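Putative phosphoglycolate phosphatase (Lactobacillus delbrueckii, PDB 2HI0) probably hydrolyses phosphoglycolate to release phosphate, as a member of the haloacid dehalogenase-like hydrolase family. Local coordinates at residues 33-38 with 90-95; 96-101 with 134-139; 4-9 with 183-188. All coordinates share one frame; numbering follows the deposited sequence.

Interaction 1: 33-38 with 90-95; sequences TGHRHD and VNRVLE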
loop_
_atom_site.group_PDB
_atom_site.type_symbol
_atom_site.label_atom_id
_atom_site.label_comp_id
_atom_site.label_asym_id
_atom_site.label_seq_id
_atom_site.Cartn_x
_atom_site.Cartn_y
_atom_site.Cartn_z
ATOM N N THR A 33 1.253 -2.259 24.803
ATOM C CA THR A 33 -0.140 -2.426 25.186
ATOM C C THR A 33 -0.457 -3.834 25.747
ATOM O O THR A 33 -1.622 -4.190 25.947
ATOM C CB THR A 33 -1.052 -2.042 24.026
ATOM O OG1 THR A 33 -0.720 -2.818 22.866
ATOM C CG2 THR A 33 -0.962 -0.561 23.707
ATOM N N GLY A 34 0.584 -4.592 26.078
ATOM C CA GLY A 34 0.407 -5.847 26.792
ATOM C C GLY A 34 0.132 -7.077 25.950
ATOM O O GLY A 34 -0.271 -8.124 26.499
ATOM N N HIS A 35 0.389 -7.003 24.647
ATOM C CA HIS A 35 0.084 -8.093 23.716
ATOM C C HIS A 35 1.354 -8.857 23.357
ATOM O O HIS A 35 2.440 -8.410 23.687
ATOM C CB HIS A 35 -0.548 -7.562 22.448
ATOM C CG HIS A 35 -1.925 -7.044 22.667
ATOM N ND1 HIS A 35 -3.020 -7.878 22.686
ATOM C CD2 HIS A 35 -2.383 -5.806 22.964
ATOM C CE1 HIS A 35 -4.106 -7.170 22.936
ATOM N NE2 HIS A 35 -3.751 -5.911 23.129
ATOM N N ARG A 36 1.201 -10.032 22.742
ATOM C CA ARG A 36 2.278 -10.784 22.086
ATOM C C ARG A 36 2.956 -9.842 21.112
ATOM O O ARG A 36 2.274 -9.033 20.475
ATOM C CB ARG A 36 1.700 -12.020 21.330
ATOM C CG ARG A 36 1.895 -12.075 19.798
ATOM C CD ARG A 36 1.231 -13.301 19.163
ATOM N NE ARG A 36 2.033 -13.850 18.061
ATOM C CZ ARG A 36 1.655 -14.836 17.245
ATOM N NH1 ARG A 36 0.467 -15.402 17.336
ATOM N NH2 ARG A 36 2.484 -15.251 16.295
ATOM N N HIS A 37 4.264 -9.957 20.939
ATOM C CA HIS A 37 4.999 -8.983 20.133
ATOM C C HIS A 37 6.190 -9.590 19.402
ATOM O O HIS A 37 7.290 -9.010 19.351
ATOM C CB HIS A 37 5.473 -7.825 21.057
ATOM C CG HIS A 37 6.111 -8.279 22.328
ATOM N ND1 HIS A 37 5.391 -8.481 23.485
ATOM C CD2 HIS A 37 7.397 -8.586 22.624
ATOM C CE1 HIS A 37 6.217 -8.898 24.437
ATOM N NE2 HIS A 37 7.440 -8.961 23.941
ATOM N N ASP A 38 5.934 -10.740 18.807
ATOM C CA ASP A 38 6.936 -11.467 18.032
ATOM C C ASP A 38 6.448 -11.720 16.605
ATOM O O ASP A 38 6.730 -12.758 16.031
ATOM C CB ASP A 38 7.223 -12.798 18.720
ATOM C CG ASP A 38 5.949 -13.668 18.843
ATOM O OD1 ASP A 38 4.846 -13.194 18.442
ATOM O OD2 ASP A 38 6.057 -14.817 19.330
ATOM N N VAL A 90 -8.259 -1.979 19.215
ATOM C CA VAL A 90 -7.574 -1.506 17.997
ATOM C C VAL A 90 -7.085 -0.043 18.188
ATOM O O VAL A 90 -5.885 0.281 17.944
ATOM C CB VAL A 90 -8.467 -1.662 16.757
ATOM C CG1 VAL A 90 -7.849 -0.940 15.531
ATOM C CG2 VAL A 90 -8.647 -3.153 16.453
ATOM N N ASN A 91 -7.998 0.826 18.628
ATOM C CA ASN A 91 -7.727 2.258 18.779
ATOM C C ASN A 91 -6.656 2.473 19.854
ATOM O O ASN A 91 -5.818 3.367 19.736
ATOM C CB ASN A 91 -8.990 3.054 19.075
ATOM C CG ASN A 91 -9.947 3.073 17.915
ATOM O OD1 ASN A 91 -9.551 2.829 16.784
ATOM N ND2 ASN A 91 -11.219 3.368 18.192
ATOM N N ARG A 92 -6.645 1.613 20.866
ATOM C CA ARG A 92 -5.661 1.765 21.974
ATOM C C ARG A 92 -4.272 1.399 21.452
ATOM O O ARG A 92 -3.272 2.077 21.743
ATOM C CB ARG A 92 -6.028 0.909 23.171
ATOM C CG ARG A 92 -5.213 1.201 24.384
ATOM C CD ARG A 92 -5.809 0.512 25.612
ATOM N NE ARG A 92 -5.463 -0.914 25.657
ATOM C CZ ARG A 92 -4.342 -1.421 26.180
ATOM N NH1 ARG A 92 -3.414 -0.655 26.706
ATOM N NH2 ARG A 92 -4.155 -2.726 26.175
ATOM N N VAL A 93 -4.192 0.341 20.644
ATOM C CA VAL A 93 -2.911 -0.044 20.026
ATOM C C VAL A 93 -2.457 1.043 19.018
ATOM O O VAL A 93 -1.298 1.429 18.977
ATOM C CB VAL A 93 -3.004 -1.447 19.353
ATOM C CG1 VAL A 93 -1.751 -1.753 18.575
ATOM C CG2 VAL A 93 -3.245 -2.529 20.391
ATOM N N LEU A 94 -3.401 1.539 18.207
ATOM C CA LEU A 94 -3.060 2.562 17.187
ATOM C C LEU A 94 -2.528 3.838 17.808
ATOM O O LEU A 94 -1.720 4.576 17.207
ATOM C CB LEU A 94 -4.266 2.860 16.314
ATOM C CG LEU A 94 -4.600 1.801 15.259
ATOM C CD1 LEU A 94 -5.891 2.164 14.542
ATOM C CD2 LEU A 94 -3.476 1.724 14.252
ATOM N N GLU A 95 -2.978 4.143 19.030
ATOM C CA GLU A 95 -2.520 5.337 19.727
ATOM C C GLU A 95 -0.980 5.336 19.903
ATOM O O GLU A 95 -0.337 6.397 19.876
ATOM C CB GLU A 95 -3.200 5.397 21.092
ATOM C CG GLU A 95 -2.841 6.637 21.890
ATOM C CD GLU A 95 -3.564 6.731 23.232
ATOM O OE1 GLU A 95 -4.059 5.701 23.744
ATOM O OE2 GLU A 95 -3.605 7.849 23.786
#
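The guanidinium group of Arg-92 carries one face against Thr-33, whose CB sits 3.8 Å from NH1 and equally close to NH2, while the imidazole of His-35 approaches it only obliquely. Round the His-35 ring, OG1 of Thr-33 lies at the edge, in the ring plane, and CG2 of Val-93 comes in at a slant. The contact illustrates how a flat cation can pack by one face against an aliphatic carbon and still donate a hydrogen bond. Arg-92 gives this bond from NH2 to O of Thr-33, 2.9 Å long; the oxygen receives it on a lone pair in its carbonyl plane. The bond is bent, with 139° at the hydrogen, and the oxygen is tilted from the guanidinium plane. A turn at chi3 (79°) of an otherwise extended arginine side chain brings the group here, and the two side chains run past each other in opposite directions.

CG2 of Val-93 touches OG1 of Thr-33 at 3.5 Å. That hydroxyl is hydrogen-bonded back to the carbonyls of Ala-29 and Phe-30 in the last turn of helix 19-32. Glu-89, one turn before Val-93, receives both a salt bridge from NH2 of Arg-92 and a hydrogen bond from NE2 of His-35. Its carboxylate therefore joins two groups whose nitrogens, NE2 of His-35 and NH2 of Arg-92, stay 4.4 Å apart. On the other side of the imidazole, ND1 is engaged by Glu-63. Gly-34, with positive phi, is the C-prime residue of a Schellman motif, so the arrangement is that of a helix C-terminus: the end of helix 19-32 is packed against helix 87-103 in the helical part of this HAD-family protein.

Interaction 2: 96-101 with 134-139; sequences VFKPYY and NKPNEA
NZ of Lys-135 donates to OH of Tyr-101 over 2.7 Å and also forms a salt bridge with Asp-12, so that a single ammonium group is gripped by a phenol and a carboxylate. The setting is the sodium-binding, probably catalytic, end of the HAD fold, where helix 87-103 of the helical part faces the loop leading into helix 137-147. Asp-12 belongs to the sodium site and to a sequence that fits the DxDx(T/V) pattern of the family; Lys-135 follows the end of strand 128-133, next to the Asp-12 carboxylate.

Lys-135 reaches the phenol by bending at both chi3 (-59°) and chi4 (-57°), and its chain crosses the tyrosine side chain at about a right angle. With chi1 at 180°, CG of Tyr-101 trans to the main-chain nitrogen, the ring reaches out from the helix and CE2 meets CB of Ala-139 at 3.9 Å. A phenylalanine at Tyr-101 would probably leave the ammonium of Lys-135 without its phenol partner, held by the salt bridge to Asp-12 but freer to turn.

Farther from the site the helices meet through charge and water. CE of Lys-98 lies 3.6 Å from OE2 of Glu-138, yet the charged atoms, NZ of Lys-98 and OE2 of Glu-138, remain 4.2 Å apart, beyond a salt bridge. CE of Lys-98 also approaches CG of Pro-136, the N-cap residue of helix 137-147, at 4.4 Å. One water gives hydrogen bonds to O of Lys-98 and OE2 of Glu-138 while lying at the edge of the Tyr-101 ring, in its plane; a second donates to OE1 of Glu-138 at 2.9 Å and accepts a weak bond from NZ of Lys-98.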
loop_
_atom_site.group_PDB
_atom_site.type_symbol
_atom_site.label_atom_id
_atom_site.label_comp_id
_atom_site.label_asym_id
_atom_site.label_seq_id
_atom_site.Cartn_x
_atom_site.Cartn_y
_atom_site.Cartn_z
ATOM N N VAL A 96 -0.417 4.153 20.091
ATOM C CA VAL A 96 1.027 3.955 20.160
ATOM C C VAL A 96 1.621 3.764 18.773
ATOM O O VAL A 96 2.597 4.394 18.425
ATOM C CB VAL A 96 1.385 2.725 21.051
ATOM C CG1 VAL A 96 2.924 2.505 21.121
ATOM C CG2 VAL A 96 0.707 2.890 22.454
ATOM N N PHE A 97 1.015 2.890 17.977
ATOM C CA PHE A 97 1.584 2.548 16.665
ATOM C C PHE A 97 1.747 3.733 15.679
ATOM O O PHE A 97 2.800 3.866 15.003
ATOM C CB PHE A 97 0.725 1.502 15.984
ATOM C CG PHE A 97 1.221 1.123 14.608
ATOM C CD1 PHE A 97 2.280 0.225 14.444
ATOM C CD2 PHE A 97 0.631 1.656 13.495
ATOM C CE1 PHE A 97 2.739 -0.086 13.172
ATOM C CE2 PHE A 97 1.113 1.359 12.234
ATOM C CZ PHE A 97 2.156 0.475 12.068
ATOM N N LYS A 98 0.701 4.553 15.545
ATOM C CA LYS A 98 0.743 5.596 14.508
ATOM C C LYS A 98 1.916 6.574 14.693
ATOM O O LYS A 98 2.735 6.762 13.807
ATOM C CB LYS A 98 -0.608 6.303 14.414
ATOM C CG LYS A 98 -1.667 5.383 13.828
ATOM C CD LYS A 98 -2.960 6.106 13.419
ATOM C CE LYS A 98 -2.696 7.355 12.561
ATOM N NZ LYS A 98 -3.917 7.798 11.815
ATOM N N PRO A 99 2.040 7.174 15.862
ATOM C CA PRO A 99 3.176 8.082 16.058
ATOM C C PRO A 99 4.530 7.373 16.075
ATOM O O PRO A 99 5.525 7.881 15.505
ATOM C CB PRO A 99 2.900 8.725 17.412
ATOM C CG PRO A 99 1.926 7.832 18.069
ATOM C CD PRO A 99 1.135 7.140 17.029
ATOM N N TYR A 100 4.554 6.170 16.647
ATOM C CA TYR A 100 5.828 5.436 16.663
ATOM C C TYR A 100 6.308 5.149 15.255
ATOM O O TYR A 100 7.450 5.433 14.892
ATOM C CB TYR A 100 5.717 4.161 17.454
ATOM C CG TYR A 100 7.065 3.501 17.592
ATOM C CD1 TYR A 100 7.903 3.844 18.659
ATOM C CD2 TYR A 100 7.528 2.569 16.642
ATOM C CE1 TYR A 100 9.162 3.233 18.795
ATOM C CE2 TYR A 100 8.764 1.968 16.765
ATOM C CZ TYR A 100 9.583 2.306 17.838
ATOM O OH TYR A 100 10.830 1.688 17.951
ATOM N N TYR A 101 5.414 4.577 14.451
ATOM C CA TYR A 101 5.740 4.302 13.060
ATOM C C TYR A 101 6.181 5.576 12.288
ATOM O O TYR A 101 7.220 5.560 11.594
ATOM C CB TYR A 101 4.585 3.580 12.361
ATOM C CG TYR A 101 4.960 3.321 10.921
ATOM C CD1 TYR A 101 5.973 2.444 10.598
ATOM C CD2 TYR A 101 4.311 3.949 9.905
ATOM C CE1 TYR A 101 6.327 2.211 9.287
ATOM C CE2 TYR A 101 4.653 3.731 8.599
ATOM C CZ TYR A 101 5.667 2.866 8.280
ATOM O OH TYR A 101 6.015 2.681 6.955
ATOM N N ASN A 134 -2.612 3.567 1.310
ATOM C CA ASN A 134 -3.356 3.420 2.580
ATOM C C ASN A 134 -2.464 3.583 3.806
ATOM O O ASN A 134 -2.979 3.579 4.921
ATOM C CB ASN A 134 -4.092 2.043 2.690
ATOM C CG ASN A 134 -5.479 2.060 2.011
ATOM O OD1 ASN A 134 -6.006 3.142 1.705
ATOM N ND2 ASN A 134 -6.033 0.876 1.760
ATOM N N LYS A 135 -1.173 3.841 3.592
ATOM C CA LYS A 135 -0.279 4.253 4.693
ATOM C C LYS A 135 -0.734 5.614 5.226
ATOM O O LYS A 135 -1.138 6.480 4.435
ATOM C CB LYS A 135 1.157 4.333 4.204
ATOM C CG LYS A 135 2.148 4.766 5.282
ATOM C CD LYS A 135 3.605 4.832 4.734
ATOM C CE LYS A 135 4.134 3.520 4.166
ATOM N NZ LYS A 135 4.089 2.379 5.135
ATOM N N PRO A 136 -0.743 5.810 6.538
ATOM C CA PRO A 136 -1.154 7.140 6.969
ATOM C C PRO A 136 -0.400 8.263 6.271
ATOM O O PRO A 136 0.831 8.179 6.051
ATOM C CB PRO A 136 -0.837 7.144 8.482
ATOM C CG PRO A 136 -0.932 5.694 8.845
ATOM C CD PRO A 136 -0.351 4.958 7.678
ATOM N N ASN A 137 -1.138 9.307 5.905
ATOM C CA ASN A 137 -0.570 10.403 5.135
ATOM C C ASN A 137 0.704 11.031 5.729
ATOM O O ASN A 137 1.586 11.389 5.002
ATOM C CB ASN A 137 -1.609 11.495 4.928
ATOM C CG ASN A 137 -1.166 12.549 3.920
ATOM O OD1 ASN A 137 -0.845 12.251 2.783
ATOM N ND2 ASN A 137 -1.172 13.802 4.334
ATOM N N GLU A 138 0.771 11.196 7.043
ATOM C CA GLU A 138 1.929 11.826 7.669
ATOM C C GLU A 138 3.214 11.059 7.329
ATOM O O GLU A 138 4.253 11.666 7.019
ATOM C CB GLU A 138 1.701 11.908 9.171
ATOM C CG GLU A 138 1.538 10.552 9.880
ATOM C CD GLU A 138 0.079 10.050 10.019
ATOM O OE1 GLU A 138 -0.878 10.593 9.327
ATOM O OE2 GLU A 138 -0.066 9.090 10.853
ATOM N N ALA A 139 3.132 9.724 7.330
ATOM C CA ALA A 139 4.279 8.869 7.027
ATOM C C ALA A 139 4.550 8.865 5.497
ATOM O O ALA A 139 5.698 8.947 5.065
ATOM C CB ALA A 139 4.049 7.439 7.510
HETATM O O HOH W 1 1.795 6.662 11.034
HETATM O O HOH W 2 -3.563 9.669 8.909
#

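Interaction 3: 4-9 with 183-188; sequences YKAAIF and DKCVYI
Five backbone hydrogen bonds join residues 4-9 to 183-188, and strands 6-9 and 185-188 run parallel. O of Lys-184 receives two of them, from N of Lys-5 at 2.8 Å and from N of Ala-6 at 3.2 Å. Beyond this fork the pattern alternates: N of Val-186 donates to O of Ala-6, O of Val-186 accepts from N of Ile-8 (169° at the hydrogen, the straightest of the five), and N of Ile-188 donates to O of Ile-8.

Beside Ala-7, CD1 of Ile-188 stands 3.7 Å from the centroid of the Phe-9 ring in a CH-pi contact over its face, the two side chains pointing the same way. Val-186 sets CB 3.5 Å above the centre of the Tyr-4 ring. Its CG1, placed between the main-chain nitrogen and the carbonyl carbon by chi1 of 63°, meets CG and CD2 of the same ring. On the opposite face of the sheet CG2 of Ile-8 lies against CD1 of Tyr-187 at 3.6 Å, while O of Ile-8 sits over one face of that ring, displaced toward its rim.

Farther out, Asp-204 holds OH of Tyr-4, and both O of Val-132 and NZ of Lys-165 meet OH of Tyr-187. The pair forms the middle of the parallel, Rossmann-like sheet of the HAD fold, with strand 128-133 bonded to the other edge of 6-9 and strand 204-208 beyond 185-189. Helix 115-124 packs on the Phe-9 face, and helix 169-178 on the face of Ala-6 and Ile-8.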
loop_
_atom_site.group_PDB
_atom_site.type_symbol
_atom_site.label_atom_id
_atom_site.label_comp_id
_atom_site.label_asym_id
_atom_site.label_seq_id
_atom_site.Cartn_x
_atom_site.Cartn_y
_atom_site.Cartn_z
ATOM N N TYR A 4 0.020 5.426 -21.344
ATOM C CA TYR A 4 -0.438 6.046 -20.129
ATOM C C TYR A 4 0.298 7.364 -19.969
ATOM O O TYR A 4 1.534 7.430 -20.053
ATOM C CB TYR A 4 -0.217 5.147 -18.906
ATOM C CG TYR A 4 -0.878 3.799 -19.002
ATOM C CD1 TYR A 4 -2.273 3.682 -19.106
ATOM C CD2 TYR A 4 -0.121 2.630 -19.055
ATOM C CE1 TYR A 4 -2.875 2.424 -19.176
ATOM C CE2 TYR A 4 -0.725 1.393 -19.176
ATOM C CZ TYR A 4 -2.098 1.299 -19.248
ATOM O OH TYR A 4 -2.717 0.055 -19.358
ATOM N N LYS A 5 -0.470 8.429 -19.732
ATOM C CA LYS A 5 0.081 9.742 -19.420
ATOM C C LYS A 5 0.314 9.926 -17.898
ATOM O O LYS A 5 0.995 10.854 -17.488
ATOM C CB LYS A 5 -0.870 10.823 -19.946
ATOM C CG LYS A 5 -1.000 10.804 -21.454
ATOM C CD LYS A 5 -1.976 11.878 -21.906
ATOM C CE LYS A 5 -2.366 11.773 -23.372
ATOM N NZ LYS A 5 -3.613 12.605 -23.562
ATOM N N ALA A 6 -0.261 9.053 -17.072
ATOM C CA ALA A 6 -0.061 9.108 -15.616
ATOM C C ALA A 6 0.099 7.707 -15.059
ATOM O O ALA A 6 -0.621 6.812 -15.453
ATOM C CB ALA A 6 -1.207 9.845 -14.906
ATOM N N ALA A 7 1.049 7.537 -14.130
ATOM C CA ALA A 7 1.271 6.246 -13.428
ATOM C C ALA A 7 1.137 6.565 -11.956
ATOM O O ALA A 7 1.838 7.425 -11.436
ATOM C CB ALA A 7 2.685 5.639 -13.734
ATOM N N ILE A 8 0.178 5.892 -11.332
ATOM C CA ILE A 8 -0.218 6.107 -9.942
ATOM C C ILE A 8 0.186 4.845 -9.187
ATOM O O ILE A 8 -0.305 3.745 -9.502
ATOM C CB ILE A 8 -1.723 6.349 -9.831
ATOM C CG1 ILE A 8 -2.164 7.489 -10.728
ATOM C CG2 ILE A 8 -2.093 6.669 -8.376
ATOM C CD1 ILE A 8 -3.738 7.587 -10.782
ATOM N N PHE A 9 1.093 5.004 -8.216
ATOM C CA PHE A 9 1.701 3.892 -7.497
ATOM C C PHE A 9 1.184 3.814 -6.054
ATOM O O PHE A 9 1.053 4.827 -5.344
ATOM C CB PHE A 9 3.212 4.065 -7.371
ATOM C CG PHE A 9 3.941 4.089 -8.685
ATOM C CD1 PHE A 9 3.980 5.233 -9.453
ATOM C CD2 PHE A 9 4.522 2.945 -9.174
ATOM C CE1 PHE A 9 4.649 5.243 -10.653
ATOM C CE2 PHE A 9 5.213 2.979 -10.384
ATOM C CZ PHE A 9 5.248 4.117 -11.108
ATOM N N ASP A 183 -8.726 6.908 -18.643
ATOM C CA ASP A 183 -8.338 5.877 -19.613
ATOM C C ASP A 183 -6.846 5.985 -20.015
ATOM O O ASP A 183 -6.322 5.101 -20.698
ATOM C CB ASP A 183 -9.257 5.949 -20.852
ATOM C CG ASP A 183 -9.176 7.290 -21.553
ATOM O OD1 ASP A 183 -9.805 8.258 -21.062
ATOM O OD2 ASP A 183 -8.474 7.383 -22.588
ATOM N N LYS A 184 -6.189 7.085 -19.615
ATOM C CA LYS A 184 -4.754 7.294 -19.820
ATOM C C LYS A 184 -3.993 7.204 -18.504
ATOM O O LYS A 184 -2.841 7.651 -18.426
ATOM C CB LYS A 184 -4.479 8.661 -20.510
ATOM C CG LYS A 184 -4.888 8.727 -22.023
ATOM C CD LYS A 184 -3.938 7.871 -22.919
ATOM C CE LYS A 184 -4.158 8.110 -24.398
ATOM N NZ LYS A 184 -3.520 7.052 -25.270
ATOM N N CYS A 185 -4.643 6.668 -17.470
ATOM C CA CYS A 185 -3.993 6.407 -16.178
ATOM C C CYS A 185 -3.780 4.897 -15.971
ATOM O O CYS A 185 -4.563 4.084 -16.450
ATOM C CB CYS A 185 -4.855 6.927 -15.018
ATOM S SG CYS A 185 -5.036 8.668 -14.944
ATOM N N VAL A 186 -2.713 4.523 -15.262
ATOM C CA VAL A 186 -2.564 3.150 -14.798
ATOM C C VAL A 186 -2.198 3.176 -13.295
ATOM O O VAL A 186 -1.514 4.074 -12.827
ATOM C CB VAL A 186 -1.521 2.363 -15.657
ATOM C CG1 VAL A 186 -0.128 2.984 -15.536
ATOM C CG2 VAL A 186 -1.486 0.868 -15.294
ATOM N N TYR A 187 -2.743 2.223 -12.562
ATOM C CA TYR A 187 -2.465 2.097 -11.138
ATOM C C TYR A 187 -1.546 0.892 -10.979
ATOM O O TYR A 187 -1.761 -0.144 -11.597
ATOM C CB TYR A 187 -3.763 1.903 -10.333
ATOM C CG TYR A 187 -3.542 2.148 -8.859
ATOM C CD1 TYR A 187 -3.617 3.418 -8.282
ATOM C CD2 TYR A 187 -3.109 1.104 -8.066
ATOM C CE1 TYR A 187 -3.310 3.611 -6.923
ATOM C CE2 TYR A 187 -2.818 1.292 -6.720
ATOM C CZ TYR A 187 -2.921 2.542 -6.161
ATOM O OH TYR A 187 -2.589 2.695 -4.814
ATOM N N ILE A 188 -0.546 1.014 -10.128
ATOM C CA ILE A 188 0.499 -0.021 -9.956
ATOM C C ILE A 188 0.523 -0.394 -8.483
ATOM O O ILE A 188 0.684 0.458 -7.623
ATOM C CB ILE A 188 1.863 0.473 -10.358
ATOM C CG1 ILE A 188 1.880 0.985 -11.818
ATOM C CG2 ILE A 188 2.925 -0.634 -10.089
ATOM C CD1 ILE A 188 1.900 2.493 -11.888
#

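How the interactions relate
From the N terminus the chain enters at residues 4-9, whose partner segment 183-188 in interaction 3 follows 173 residues later; the long loop so closed contains both other contacts. Within it, interaction 1 closes first, when helix 87-103 returns to the end of helix 19-32. Interaction 2 opens next on that same helix and closes at 134-139, so the two follow in series without crossing. They touch where Thr-33 CG2 meets Val-96 CG2 at 4.0 Å. Interaction 1 thus ties helices within the helical part, interaction 2 joins that part to the sodium-binding end of the sheet, and interaction 3, its centre about 26 Å from that of interaction 2, pairs two central strands of the sheet.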